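Local atomic coordinates of sensor protein (Vibrio cholerae, PDB entry 3BY9), a protein that senses C4-dicarboxylates such as succinate through this extracytoplasmic sensor domain and, as a histidine kinase, probably transfers phosphate from ATP to a protein histidine. Residues A[18-23]-A[243-248]; A[24-29]-A[148-153]; A[172-177]-A[208-213]. One frame throughout, in Å; residues are numbered along the deposited sequence. Where two conformers were deposited one is given.

Contact 1. Residues A[18-23]-A[243-248]; sequences RFSSHI and RPLPEL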
ATOM      1  N   ARG A  18      14.044  12.686  -5.152  1.00 12.23           N
ATOM      2  CA  ARG A  18      14.220  11.638  -6.164  1.00 14.46           C
ATOM      3  C   ARG A  18      13.344  10.401  -5.879  1.00 13.25           C
ATOM      4  O   ARG A  18      12.708   9.842  -6.788  1.00 12.80           O
ATOM      5  CB  ARG A  18      15.684  11.189  -6.232  1.00 14.97           C
ATOM      6  CG  ARG A  18      16.658  12.194  -6.838  1.00 25.08           C
ATOM      7  CD  ARG A  18      18.037  11.544  -7.123  1.00 27.53           C
ATOM      8  NE  ARG A  18      18.767  11.127  -5.925  1.00 32.39           N
ATOM      9  CZ  ARG A  18      19.555  11.936  -5.220  1.00 35.30           C
ATOM     10  NH1 ARG A  18      19.713  13.194  -5.599  1.00 36.86           N
ATOM     11  NH2 ARG A  18      20.190  11.497  -4.141  1.00 34.23           N
ATOM     12  N   PHE A  19      13.291   9.974  -4.629  1.00 11.15           N
ATOM     13  CA  PHE A  19      12.483   8.802  -4.325  1.00  9.53           C
ATOM     14  C   PHE A  19      10.994   9.085  -4.417  1.00 15.16           C
ATOM     15  O   PHE A  19      10.228   8.237  -4.876  1.00 12.93           O
ATOM     16  CB  PHE A  19      12.861   8.241  -2.937  1.00 10.73           C
ATOM     17  CG  PHE A  19      12.410   6.815  -2.728  1.00 11.78           C
ATOM     18  CD1 PHE A  19      12.718   5.827  -3.665  1.00 11.57           C
ATOM     19  CD2 PHE A  19      11.708   6.458  -1.584  1.00 14.12           C
ATOM     20  CE1 PHE A  19      12.314   4.481  -3.447  1.00 17.30           C
ATOM     21  CE2 PHE A  19      11.306   5.129  -1.364  1.00 16.70           C
ATOM     22  CZ  PHE A  19      11.611   4.154  -2.296  1.00 15.47           C
ATOM     23  N   SER A  20      10.565  10.243  -3.912  0.50 13.05           N
ATOM     24  CA  SER A  20       9.148  10.584  -3.970  0.50 13.90           C
ATOM     25  C   SER A  20       8.743  10.600  -5.442  0.50 15.13           C
ATOM     26  O   SER A  20       7.660  10.113  -5.823  0.50 15.11           O
ATOM     27  CB  SER A  20       8.896  11.966  -3.345  0.50 16.84           C
ATOM     28  OG  SER A  20       7.628  12.450  -3.767  0.50 17.86           O
ATOM     29  N   SER A  21       9.619  11.149  -6.276  0.50 14.00           N
ATOM     30  CA  SER A  21       9.358  11.200  -7.707  0.50 15.70           C
ATOM     31  C   SER A  21       9.175   9.800  -8.285  0.50 16.74           C
ATOM     32  O   SER A  21       8.236   9.568  -9.061  0.50 14.52           O
ATOM     33  CB  SER A  21      10.494  11.919  -8.445  0.50 20.41           C
ATOM     34  OG  SER A  21      10.429  13.329  -8.244  0.50 20.79           O
ATOM     35  N   HIS A  22      10.068   8.882  -7.907  1.00 12.78           N
ATOM     36  CA  HIS A  22      10.020   7.505  -8.349  1.00 14.41           C
ATOM     37  C   HIS A  22       8.698   6.866  -7.926  1.00 13.71           C
ATOM     38  O   HIS A  22       8.069   6.099  -8.689  1.00 13.74           O
ATOM     39  CB  HIS A  22      11.186   6.715  -7.755  1.00 15.16           C
ATOM     40  CG  HIS A  22      11.120   5.244  -8.025  1.00 16.40           C
ATOM     41  ND1 HIS A  22      11.247   4.711  -9.295  1.00 17.31           N
ATOM     42  CD2 HIS A  22      10.919   4.196  -7.193  1.00 15.44           C
ATOM     43  CE1 HIS A  22      11.125   3.399  -9.232  1.00 16.96           C
ATOM     44  NE2 HIS A  22      10.923   3.058  -7.970  1.00 19.18           N
ATOM     45  N   ILE A  23       8.311   7.123  -6.683  1.00 12.62           N
ATOM     46  CA  ILE A  23       7.051   6.567  -6.186  1.00 13.39           C
ATOM     47  C   ILE A  23       5.864   7.049  -7.017  1.00 14.06           C
ATOM     48  O   ILE A  23       5.027   6.244  -7.447  1.00 14.25           O
ATOM     49  CB  ILE A  23       6.837   6.925  -4.689  1.00 13.75           C
ATOM     50  CG1 ILE A  23       7.848   6.150  -3.838  1.00 13.26           C
ATOM     51  CG2 ILE A  23       5.370   6.592  -4.254  1.00 14.25           C
ATOM     52  CD1 ILE A  23       7.928   6.661  -2.368  1.00 14.02           C
ATOM     53  N   ARG A 243       9.264  13.116   4.679  1.00  9.86           N
ATOM     54  CA  ARG A 243       8.420  13.788   3.658  1.00 15.41           C
ATOM     55  C   ARG A 243       7.041  13.121   3.629  1.00 12.01           C
ATOM     56  O   ARG A 243       6.863  11.989   3.176  1.00 11.89           O
ATOM     57  CB  ARG A 243       9.087  13.668   2.261  1.00 17.09           C
ATOM     58  CG  ARG A 243       8.410  14.430   1.104  1.00 19.65           C
ATOM     59  CD  ARG A 243       8.669  15.912   1.189  1.00 19.07           C
ATOM     60  NE  ARG A 243      10.099  16.266   1.088  1.00 17.67           N
ATOM     61  CZ  ARG A 243      10.839  16.246  -0.025  1.00 16.64           C
ATOM     62  NH1 ARG A 243      10.344  15.859  -1.201  1.00 17.41           N
ATOM     63  NH2 ARG A 243      12.090  16.713   0.029  1.00 13.51           N
ATOM     64  N   PRO A 244       6.005  13.841   4.088  1.00 14.82           N
ATOM     65  CA  PRO A 244       4.708  13.172   4.038  1.00 16.32           C
ATOM     66  C   PRO A 244       4.191  13.212   2.606  1.00 19.16           C
ATOM     67  O   PRO A 244       4.552  14.123   1.834  1.00 17.02           O
ATOM     68  CB  PRO A 244       3.833  14.002   4.999  1.00 21.45           C
ATOM     69  CG  PRO A 244       4.496  15.340   5.054  1.00 25.66           C
ATOM     70  CD  PRO A 244       5.979  15.061   4.926  1.00 21.06           C
ATOM     71  N   LEU A 245       3.390  12.204   2.251  1.00 18.74           N
ATOM     72  CA  LEU A 245       2.739  12.105   0.940  1.00 22.21           C
ATOM     73  C   LEU A 245       1.263  11.859   1.329  1.00 24.52           C
ATOM     74  O   LEU A 245       0.749  10.740   1.288  1.00 19.98           O
ATOM     75  CB  LEU A 245       3.309  10.936   0.122  1.00 24.34           C
ATOM     76  CG  LEU A 245       4.799  11.037  -0.264  1.00 24.25           C
ATOM     77  CD1 LEU A 245       5.234   9.820  -1.077  1.00 20.30           C
ATOM     78  CD2 LEU A 245       5.034  12.320  -1.065  1.00 27.16           C
ATOM     79  N   PRO A 246       0.565  12.925   1.750  1.00 26.56           N
ATOM     80  CA  PRO A 246      -0.843  12.874   2.176  1.00 26.14           C
ATOM     81  C   PRO A 246      -1.805  12.045   1.342  1.00 27.30           C
ATOM     82  O   PRO A 246      -2.665  11.352   1.899  1.00 25.12           O
ATOM     83  CB  PRO A 246      -1.248  14.352   2.198  1.00 29.71           C
ATOM     84  CG  PRO A 246       0.012  15.026   2.628  1.00 32.57           C
ATOM     85  CD  PRO A 246       1.071  14.309   1.776  1.00 28.73           C
ATOM     86  N   GLU A 247      -1.668  12.145   0.023  1.00 27.35           N
ATOM     87  CA  GLU A 247      -2.532  11.420  -0.912  1.00 29.18           C
ATOM     88  C   GLU A 247      -2.437   9.933  -0.739  1.00 29.44           C
ATOM     89  O   GLU A 247      -3.389   9.203  -1.049  1.00 24.79           O
ATOM     90  CB  GLU A 247      -2.148  11.751  -2.357  1.00 36.60           C
ATOM     91  CG  GLU A 247      -2.639  13.105  -2.837  1.00 47.25           C
ATOM     92  CD  GLU A 247      -2.174  13.432  -4.251  1.00 52.71           C
ATOM     93  OE1 GLU A 247      -2.284  12.558  -5.141  1.00 55.50           O
ATOM     94  OE2 GLU A 247      -1.702  14.569  -4.477  1.00 58.13           O
ATOM     95  N   LEU A 248      -1.279   9.484  -0.249  1.00 21.91           N
ATOM     96  CA  LEU A 248      -0.988   8.060  -0.071  1.00 22.78           C
ATOM     97  C   LEU A 248      -1.122   7.601   1.361  1.00 20.08           C
ATOM     98  O   LEU A 248      -1.039   6.410   1.654  1.00 21.26           O
ATOM     99  CB  LEU A 248       0.455   7.771  -0.516  1.00 20.09           C
ATOM    100  CG  LEU A 248       0.809   8.311  -1.885  1.00 13.99           C
ATOM    101  CD1 LEU A 248       2.233   7.857  -2.218  1.00 23.70           C
ATOM    102  CD2 LEU A 248      -0.209   7.775  -2.967  1.00 20.63           C
TER
HETATM  103  O   HOH W   1       7.744  14.999  -2.311  1.00 18.72           O

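Contact 2. Residues A[24-29]-A[148-153]; sequences VATLDK and VKMDLS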
ATOM      1  N   VAL A  24       5.775   8.360  -7.216  1.00 14.07           N
ATOM      2  CA  VAL A  24       4.661   8.945  -7.971  1.00 16.58           C
ATOM      3  C   VAL A  24       4.640   8.403  -9.400  1.00 17.68           C
ATOM      4  O   VAL A  24       3.560   8.043  -9.911  1.00 15.55           O
ATOM      5  CB  VAL A  24       4.775  10.504  -7.982  1.00 20.89           C
ATOM      6  CG1 VAL A  24       3.743  11.142  -8.944  1.00 24.81           C
ATOM      7  CG2 VAL A  24       4.554  11.016  -6.583  1.00 25.90           C
ATOM      8  N   ALA A  25       5.813   8.303 -10.039  1.00 13.80           N
ATOM      9  CA  ALA A  25       5.870   7.828 -11.430  1.00 15.17           C
ATOM     10  C   ALA A  25       5.442   6.378 -11.531  1.00 17.44           C
ATOM     11  O   ALA A  25       4.825   5.965 -12.534  1.00 16.38           O
ATOM     12  CB  ALA A  25       7.307   7.970 -12.039  1.00 18.83           C
ATOM     13  N   THR A  26       5.777   5.603 -10.495  1.00 14.45           N
ATOM     14  CA  THR A  26       5.457   4.162 -10.489  1.00 13.16           C
ATOM     15  C   THR A  26       3.958   3.977 -10.249  1.00 13.48           C
ATOM     16  O   THR A  26       3.288   3.250 -10.996  1.00 12.88           O
ATOM     17  CB  THR A  26       6.257   3.482  -9.377  1.00 14.30           C
ATOM     18  OG1 THR A  26       7.646   3.623  -9.706  1.00 13.50           O
ATOM     19  CG2 THR A  26       5.939   2.017  -9.259  1.00 13.57           C
ATOM     20  N   LEU A  27       3.421   4.691  -9.257  1.00  9.81           N
ATOM     21  CA  LEU A  27       1.978   4.561  -8.983  1.00 13.08           C
ATOM     22  C   LEU A  27       1.123   5.086 -10.181  1.00 13.41           C
ATOM     23  O   LEU A  27       0.031   4.578 -10.449  1.00 12.15           O
ATOM     24  CB  LEU A  27       1.629   5.366  -7.725  1.00 14.69           C
ATOM     25  CG  LEU A  27       2.219   4.788  -6.432  1.00 14.30           C
ATOM     26  CD1 LEU A  27       1.960   5.810  -5.293  1.00 18.34           C
ATOM     27  CD2 LEU A  27       1.590   3.446  -6.112  1.00 16.39           C
ATOM     28  N   ASP A  28       1.645   6.072 -10.907  1.00 14.42           N
ATOM     29  CA  ASP A  28       0.897   6.675 -12.038  1.00 15.80           C
ATOM     30  C   ASP A  28       0.609   5.670 -13.145  1.00 15.54           C
ATOM     31  O   ASP A  28      -0.276   5.899 -13.990  1.00 17.73           O
ATOM     32  CB  ASP A  28       1.697   7.871 -12.633  1.00 16.90           C
ATOM     33  CG  ASP A  28       0.908   8.656 -13.666  1.00 27.97           C
ATOM     34  OD1 ASP A  28      -0.144   9.210 -13.297  1.00 23.16           O
ATOM     35  OD2 ASP A  28       1.352   8.708 -14.845  1.00 30.33           O
ATOM     36  N   LYS A  29       1.352   4.571 -13.179  1.00 12.90           N
ATOM     37  CA  LYS A  29       1.114   3.560 -14.208  1.00 13.45           C
ATOM     38  C   LYS A  29      -0.105   2.703 -13.873  1.00 13.14           C
ATOM     39  O   LYS A  29      -0.600   1.963 -14.737  1.00 16.00           O
ATOM     40  CB  LYS A  29       2.303   2.621 -14.321  1.00 15.77           C
ATOM     41  CG  LYS A  29       3.602   3.339 -14.771  1.00 24.34           C
ATOM     42  CD  LYS A  29       4.794   2.425 -14.624  1.00 29.08           C
ATOM     43  CE  LYS A  29       6.057   3.140 -15.037  1.00 34.97           C
ATOM     44  NZ  LYS A  29       7.253   2.327 -14.713  1.00 36.94           N
ATOM     45  N   VAL A 148      -7.449  -2.714  -8.751  1.00  5.55           N
ATOM     46  CA  VAL A 148      -6.153  -3.146  -9.300  1.00  6.12           C
ATOM     47  C   VAL A 148      -5.201  -3.136  -8.077  1.00  9.21           C
ATOM     48  O   VAL A 148      -5.147  -2.143  -7.363  1.00  9.07           O
ATOM     49  CB  VAL A 148      -5.656  -2.115 -10.325  1.00  6.99           C
ATOM     50  CG1 VAL A 148      -4.148  -2.358 -10.659  1.00  9.24           C
ATOM     51  CG2 VAL A 148      -6.435  -2.309 -11.646  1.00  7.81           C
ATOM     52  N   LYS A 149      -4.462  -4.227  -7.866  1.00  6.60           N
ATOM     53  CA  LYS A 149      -3.487  -4.314  -6.774  1.00  6.41           C
ATOM     54  C   LYS A 149      -2.106  -4.372  -7.403  1.00 10.75           C
ATOM     55  O   LYS A 149      -1.849  -5.200  -8.268  1.00  9.55           O
ATOM     56  CB  LYS A 149      -3.729  -5.581  -5.953  1.00  8.34           C
ATOM     57  CG  LYS A 149      -2.701  -5.791  -4.845  1.00  8.79           C
ATOM     58  CD  LYS A 149      -2.915  -7.184  -4.198  1.00 10.03           C
ATOM     59  CE  LYS A 149      -1.867  -7.388  -3.055  1.00  7.90           C
ATOM     60  NZ  LYS A 149      -2.053  -8.788  -2.498  1.00  8.87           N
HETATM   61  N   MSE A 150      -1.246  -3.477  -6.926  1.00  8.87           N
HETATM   62  CA  MSE A 150       0.134  -3.346  -7.426  1.00  8.59           C
HETATM   63  C   MSE A 150       1.102  -3.899  -6.398  1.00 11.63           C
HETATM   64  O   MSE A 150       0.990  -3.593  -5.214  1.00 12.12           O
HETATM   65  CB  MSE A 150       0.477  -1.837  -7.671  1.00 11.32           C
HETATM   66  CG  MSE A 150       1.807  -1.667  -8.379  1.00 12.11           C
HETATM   67 SE   MSE A 150       2.398   0.215  -8.112  1.00 20.07          SE
HETATM   68  CE  MSE A 150       2.899   0.052  -6.219  1.00 13.81           C
ATOM     69  N   ASP A 151       2.065  -4.701  -6.862  1.00 11.78           N
ATOM     70  CA  ASP A 151       3.110  -5.269  -6.004  1.00 16.13           C
ATOM     71  C   ASP A 151       4.008  -4.076  -5.688  1.00 15.55           C
ATOM     72  O   ASP A 151       4.130  -3.156  -6.504  1.00 16.65           O
ATOM     73  CB  ASP A 151       3.873  -6.317  -6.832  1.00 18.38           C
ATOM     74  CG  ASP A 151       5.005  -6.968  -6.078  1.00 30.44           C
ATOM     75  OD1 ASP A 151       4.725  -7.798  -5.178  1.00 30.12           O
ATOM     76  OD2 ASP A 151       6.178  -6.649  -6.399  1.00 29.43           O
ATOM     77  N   LEU A 152       4.662  -4.124  -4.536  1.00 13.63           N
ATOM     78  CA  LEU A 152       5.535  -3.016  -4.095  1.00 16.23           C
ATOM     79  C   LEU A 152       6.997  -3.122  -4.486  1.00 20.15           C
ATOM     80  O   LEU A 152       7.782  -2.217  -4.189  1.00 18.87           O
ATOM     81  CB  LEU A 152       5.496  -2.928  -2.599  1.00 18.42           C
ATOM     82  CG  LEU A 152       4.072  -2.813  -2.078  1.00 20.89           C
ATOM     83  CD1 LEU A 152       4.114  -2.722  -0.578  1.00 21.37           C
ATOM     84  CD2 LEU A 152       3.400  -1.580  -2.659  1.00 21.83           C
ATOM     85  N   SER A 153       7.395  -4.212  -5.119  1.00 20.13           N
ATOM     86  CA  SER A 153       8.820  -4.374  -5.467  1.00 22.73           C
ATOM     87  C   SER A 153       9.446  -3.280  -6.292  1.00 21.57           C
ATOM     88  O   SER A 153      10.563  -2.862  -5.999  1.00 22.85           O
ATOM     89  CB  SER A 153       9.050  -5.707  -6.197  1.00 24.96           C
ATOM     90  OG  SER A 153       8.647  -6.771  -5.355  1.00 30.70           O
TER

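Contact 3. Residues A[172-177]-A[208-213]; sequences HQVVFM and SPIPSL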
ATOM      1  N   HIS A 172       0.254   5.249  12.413  1.00 18.38           N
ATOM      2  CA  HIS A 172       0.685   4.737  13.737  1.00 18.12           C
ATOM      3  C   HIS A 172       2.185   4.484  13.733  1.00 20.19           C
ATOM      4  O   HIS A 172       2.732   3.840  14.646  1.00 20.10           O
ATOM      5  CB  HIS A 172       0.014   3.391  14.058  1.00 22.23           C
ATOM      6  CG  HIS A 172      -1.440   3.502  14.364  1.00 29.33           C
ATOM      7  ND1 HIS A 172      -1.912   4.059  15.533  1.00 37.58           N
ATOM      8  CD2 HIS A 172      -2.531   3.137  13.650  1.00 29.02           C
ATOM      9  CE1 HIS A 172      -3.234   4.027  15.529  1.00 31.77           C
ATOM     10  NE2 HIS A 172      -3.636   3.472  14.399  1.00 35.15           N
ATOM     11  N   GLN A 173       2.852   4.977  12.685  1.00 16.52           N
ATOM     12  CA  GLN A 173       4.264   4.798  12.468  1.00 15.97           C
ATOM     13  C   GLN A 173       4.620   3.339  12.223  1.00 17.20           C
ATOM     14  O   GLN A 173       5.735   2.889  12.523  1.00 17.78           O
ATOM     15  CB  GLN A 173       5.121   5.394  13.620  1.00 18.77           C
ATOM     16  CG  GLN A 173       4.691   6.776  14.090  1.00 17.66           C
ATOM     17  CD  GLN A 173       4.665   7.848  12.984  1.00 25.16           C
ATOM     18  OE1 GLN A 173       4.152   8.965  13.186  1.00 25.68           O
ATOM     19  NE2 GLN A 173       5.207   7.523  11.828  1.00 13.37           N
ATOM     20  N   VAL A 174       3.668   2.561  11.712  1.00 11.35           N
ATOM     21  CA  VAL A 174       4.041   1.197  11.340  1.00 12.14           C
ATOM     22  C   VAL A 174       4.795   1.271   9.984  1.00 13.97           C
ATOM     23  O   VAL A 174       4.373   1.972   9.037  1.00 11.87           O
ATOM     24  CB  VAL A 174       2.800   0.279  11.183  1.00 12.53           C
ATOM     25  CG1 VAL A 174       3.236  -1.131  10.709  1.00 16.63           C
ATOM     26  CG2 VAL A 174       2.079   0.149  12.549  1.00 18.76           C
ATOM     27  N   VAL A 175       5.905   0.540   9.901  1.00 10.41           N
ATOM     28  CA  VAL A 175       6.728   0.481   8.684  1.00 10.29           C
ATOM     29  C   VAL A 175       6.072  -0.461   7.682  1.00 13.02           C
ATOM     30  O   VAL A 175       5.977  -1.659   7.919  1.00 14.31           O
ATOM     31  CB  VAL A 175       8.162   0.010   9.047  1.00 12.02           C
ATOM     32  CG1 VAL A 175       8.985  -0.145   7.784  1.00 10.78           C
ATOM     33  CG2 VAL A 175       8.828   1.086   9.944  1.00 11.79           C
ATOM     34  N   PHE A 176       5.576   0.104   6.564  1.00 10.16           N
ATOM     35  CA  PHE A 176       4.896  -0.677   5.531  1.00 11.65           C
ATOM     36  C   PHE A 176       5.836  -1.011   4.367  1.00 13.78           C
ATOM     37  O   PHE A 176       5.631  -2.025   3.711  1.00 11.68           O
ATOM     38  CB  PHE A 176       3.680   0.092   5.010  1.00 14.51           C
ATOM     39  CG  PHE A 176       2.935  -0.643   3.975  1.00 17.32           C
ATOM     40  CD1 PHE A 176       2.318  -1.842   4.286  1.00 15.46           C
ATOM     41  CD2 PHE A 176       2.913  -0.186   2.677  1.00 19.09           C
ATOM     42  CE1 PHE A 176       1.670  -2.608   3.299  1.00 17.87           C
ATOM     43  CE2 PHE A 176       2.273  -0.932   1.669  1.00 15.78           C
ATOM     44  CZ  PHE A 176       1.654  -2.145   1.990  1.00 16.37           C
HETATM   45  N   MSE A 177       6.831  -0.144   4.087  1.00 13.08           N
HETATM   46  CA  MSE A 177       7.856  -0.420   3.048  1.00 10.08           C
HETATM   47  C   MSE A 177       9.180  -0.047   3.681  1.00  9.75           C
HETATM   48  O   MSE A 177       9.233   0.828   4.517  1.00  8.92           O
HETATM   49  CB  MSE A 177       7.643   0.428   1.779  1.00 14.57           C
HETATM   50  CG  MSE A 177       6.449  -0.076   1.021  1.00 14.61           C
HETATM   51 SE   MSE A 177       6.238   0.853  -0.670  1.00 21.39          SE
HETATM   52  CE  MSE A 177       5.720   2.517  -0.080  1.00 14.06           C
ATOM     53  N   SER A 208      -1.066  -9.565  12.014  1.00 18.12           N
ATOM     54  CA  SER A 208       0.359  -9.408  12.226  1.00 19.85           C
ATOM     55  C   SER A 208       0.667  -8.835  13.565  1.00 18.66           C
ATOM     56  O   SER A 208       0.013  -7.891  14.013  1.00 16.60           O
ATOM     57  CB  SER A 208       1.000  -8.434  11.190  1.00 22.49           C
ATOM     58  OG  SER A 208       0.889  -8.919   9.875  1.00 20.74           O
ATOM     59  N   PRO A 209       1.638  -9.440  14.270  0.50 18.64           N
ATOM     60  CA  PRO A 209       1.983  -8.861  15.566  0.50 19.44           C
ATOM     61  C   PRO A 209       2.720  -7.607  15.097  0.50 21.57           C
ATOM     62  O   PRO A 209       3.383  -7.627  14.045  0.50 26.99           O
ATOM     63  CB  PRO A 209       2.958  -9.875  16.151  0.50 18.78           C
ATOM     64  CG  PRO A 209       2.392 -11.175  15.677  0.50 18.61           C
ATOM     65  CD  PRO A 209       1.975 -10.877  14.226  0.50 14.88           C
ATOM     66  N   ILE A 210       2.587  -6.518  15.824  1.00 19.50           N
ATOM     67  CA  ILE A 210       3.273  -5.291  15.439  1.00 15.99           C
ATOM     68  C   ILE A 210       4.266  -4.998  16.584  1.00 15.26           C
ATOM     69  O   ILE A 210       3.941  -4.309  17.531  1.00 16.89           O
ATOM     70  CB  ILE A 210       2.271  -4.144  15.347  1.00 15.97           C
ATOM     71  CG1 ILE A 210       1.132  -4.520  14.370  1.00 17.46           C
ATOM     72  CG2 ILE A 210       2.977  -2.830  14.924  1.00 14.96           C
ATOM     73  CD1 ILE A 210       1.531  -4.640  12.879  1.00 18.08           C
ATOM     74  N   PRO A 211       5.496  -5.517  16.486  1.00 15.01           N
ATOM     75  CA  PRO A 211       6.453  -5.240  17.565  1.00 16.75           C
ATOM     76  C   PRO A 211       6.955  -3.832  17.372  1.00 16.08           C
ATOM     77  O   PRO A 211       6.781  -3.236  16.303  1.00 16.08           O
ATOM     78  CB  PRO A 211       7.609  -6.221  17.312  1.00 15.24           C
ATOM     79  CG  PRO A 211       7.121  -7.179  16.306  1.00 20.68           C
ATOM     80  CD  PRO A 211       6.040  -6.472  15.508  1.00 15.91           C
ATOM     81  N   SER A 212       7.626  -3.316  18.393  1.00 15.20           N
ATOM     82  CA  SER A 212       8.173  -1.959  18.317  1.00 14.83           C
ATOM     83  C   SER A 212       9.677  -1.959  18.088  1.00 15.53           C
ATOM     84  O   SER A 212      10.394  -2.777  18.677  1.00 16.41           O
ATOM     85  CB  SER A 212       7.897  -1.231  19.629  1.00 15.47           C
ATOM     86  OG  SER A 212       8.574   0.018  19.604  1.00 16.46           O
ATOM     87  N   LEU A 213      10.156  -1.043  17.240  1.00 11.11           N
ATOM     88  CA  LEU A 213      11.606  -0.910  16.992  1.00 16.20           C
ATOM     89  C   LEU A 213      12.244  -0.132  18.149  1.00 15.97           C
ATOM     90  O   LEU A 213      13.480  -0.049  18.245  1.00 17.49           O
ATOM     91  CB  LEU A 213      11.859  -0.196  15.665  1.00 17.76           C
ATOM     92  CG  LEU A 213      11.383  -1.025  14.458  1.00 18.04           C
ATOM     93  CD1 LEU A 213      11.432  -0.170  13.199  1.00 18.04           C
ATOM     94  CD2 LEU A 213      12.232  -2.277  14.278  1.00 22.07           C
TER

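Contact 1. Residues A[18-23]-A[243-248]
S20 and I23, one turn apart on helix 5-27, meet L245 at the end of strand 238-245, where the long N-terminal helix of this double PAS-like (PDC) sensor domain lies on the hairpin formed by strands 238-245 and 250-257. The backbones stay well separated, with S20 CA and L245 CA 8.2 Å apart, so the contact is carried by side chains. L245 divides its two methyls between the helix residues. Its CD2 lies 3.7 Å from S20 OG, the hydroxyl being taken in one of two modelled conformers, while its CD1 faces the end of I23, at 4.3 Å from I23 CD1. The leucine CG is anti to the carbonyl carbon (chi1 -64°), which holds the fork out from the strand toward the helix.

I23 uses its other branch on a second leucine. Its CG2 comes within 3.9 Å of L248 CD1, the two side chains meeting at a slant. L248 reaches the same helix face because the chain turns tightly after L245: L248 N bonds back to L245 O at 2.8 Å. Beneath the helix, I252 of the second hairpin strand touches I23 and L245, and I155 of helix 153-157 also packs on I23.

On the side of R243 the apolar patch gives way to polar groups. R243 is tied to the preceding helix turns by a salt bridge to D17 and a hydrogen bond to Q13. In the serine conformer described here one water links it to the contact, 2.9 Å from S20 OG and accepting at 3.0 Å from R243 NH1, in the plane of the guanidinium at its edge.

Contact 2. Residues A[24-29]-A[148-153]
Selenomethionine M150 of strand 141-150 pushes its side chain against T26 and L27 on the C-terminal part of helix 5-27. The contact is buried and apolar. M150 runs out from the strand nearly fully extended, with CG anti to the backbone N (chi1 -171°) and chi2 also near 180°, and then bends at the selenium (chi3 73°), which brings CE beside L27 CD2. That leucine methyl meets the bend on both atoms, lying 3.6 Å from M150 CE and 3.9 Å from M150 SE. T26 offers its methyl instead: T26 CG2 stands 4.1 Å from M150 SE. Each helix side chain crosses the selenomethionine at about a right angle.

The threonine torsion sorts its two branches. With OG1 beside the backbone N (chi1 -64°), the hydroxyl bonds to H22 O one turn back, and CG2 is left to face the selenium. Beyond M150 the chain enters helix 153-157 through a capping bond, in which D151 OD2 accepts from S153 N at 3.0 Å. That same oxygen takes S153 OG at 2.7 Å on its syn lone pair, whereas the amide approaches from above the carboxylate plane; two donors thus fix the carboxylate at the helix start.

Next to M150, K149 points from the other face of the strand and belongs to the succinate-binding site. Strands 74-79 and 128-138 flank 141-150 in the five-stranded antiparallel sheet; Y130 and Y132 of strand 128-138 touch L27, and Y30 touches M150.

Contact 3. Residues A[172-177]-A[208-213]
This is a small apolar contact in the second, four-stranded domain, between the short strand 175-176 with the residue before it and an irregular loop that runs from helix 193-202 toward strand 223-226. V174 and I210 lie nearest each other, with CA atoms 7.7 Å apart, and they touch by methyls, V174 CG2 being 3.9 Å from I210 CG2. The side chains cross at about a right angle. V174 CG1 is anti to the backbone N (chi1 177°), and CG2, beside that N, is the methyl that meets the isoleucine. A looser second pair lies further along both segments, where V175 CG2 approaches L213 CD1 at 4.4 Å.

Just ahead of V174 the chain makes a tight turn held by D170 OD1, which accepts from both H172 N and V174 N. After V175, F176 and M177 both face A168, forming a classic beta bulge against strand 165-169. That strand also supports V175 through V167 and T169. Helix 193-202 packs beside the valine-isoleucine pair, with I199 on V174 and L196 on I210, while H186 from a neighbouring loop packs on L213.

In the fold
Contacts 1 and 2 follow one another on helix 5-27, their centres 12 Å apart, and touch where L248 CD1 lies 3.7 Å from L27 CD1. The helix therefore joins the hairpin of the four-stranded sheet to strand 141-150 of the five-stranded sheet, whose domain carries the succinate site. Contact 3 lies about 19 Å from contact 1 and 22 Å from contact 2, centre to centre, yet it touches contact 2 where L152 CD1 meets F176 CE2 at 3.4 Å. Along the chain contact 1 encloses the other two, which come in series. L152, in the turn from strand 141-150 to helix 153-157, is one place where the two sheet-bearing parts touch, on F176 and M177.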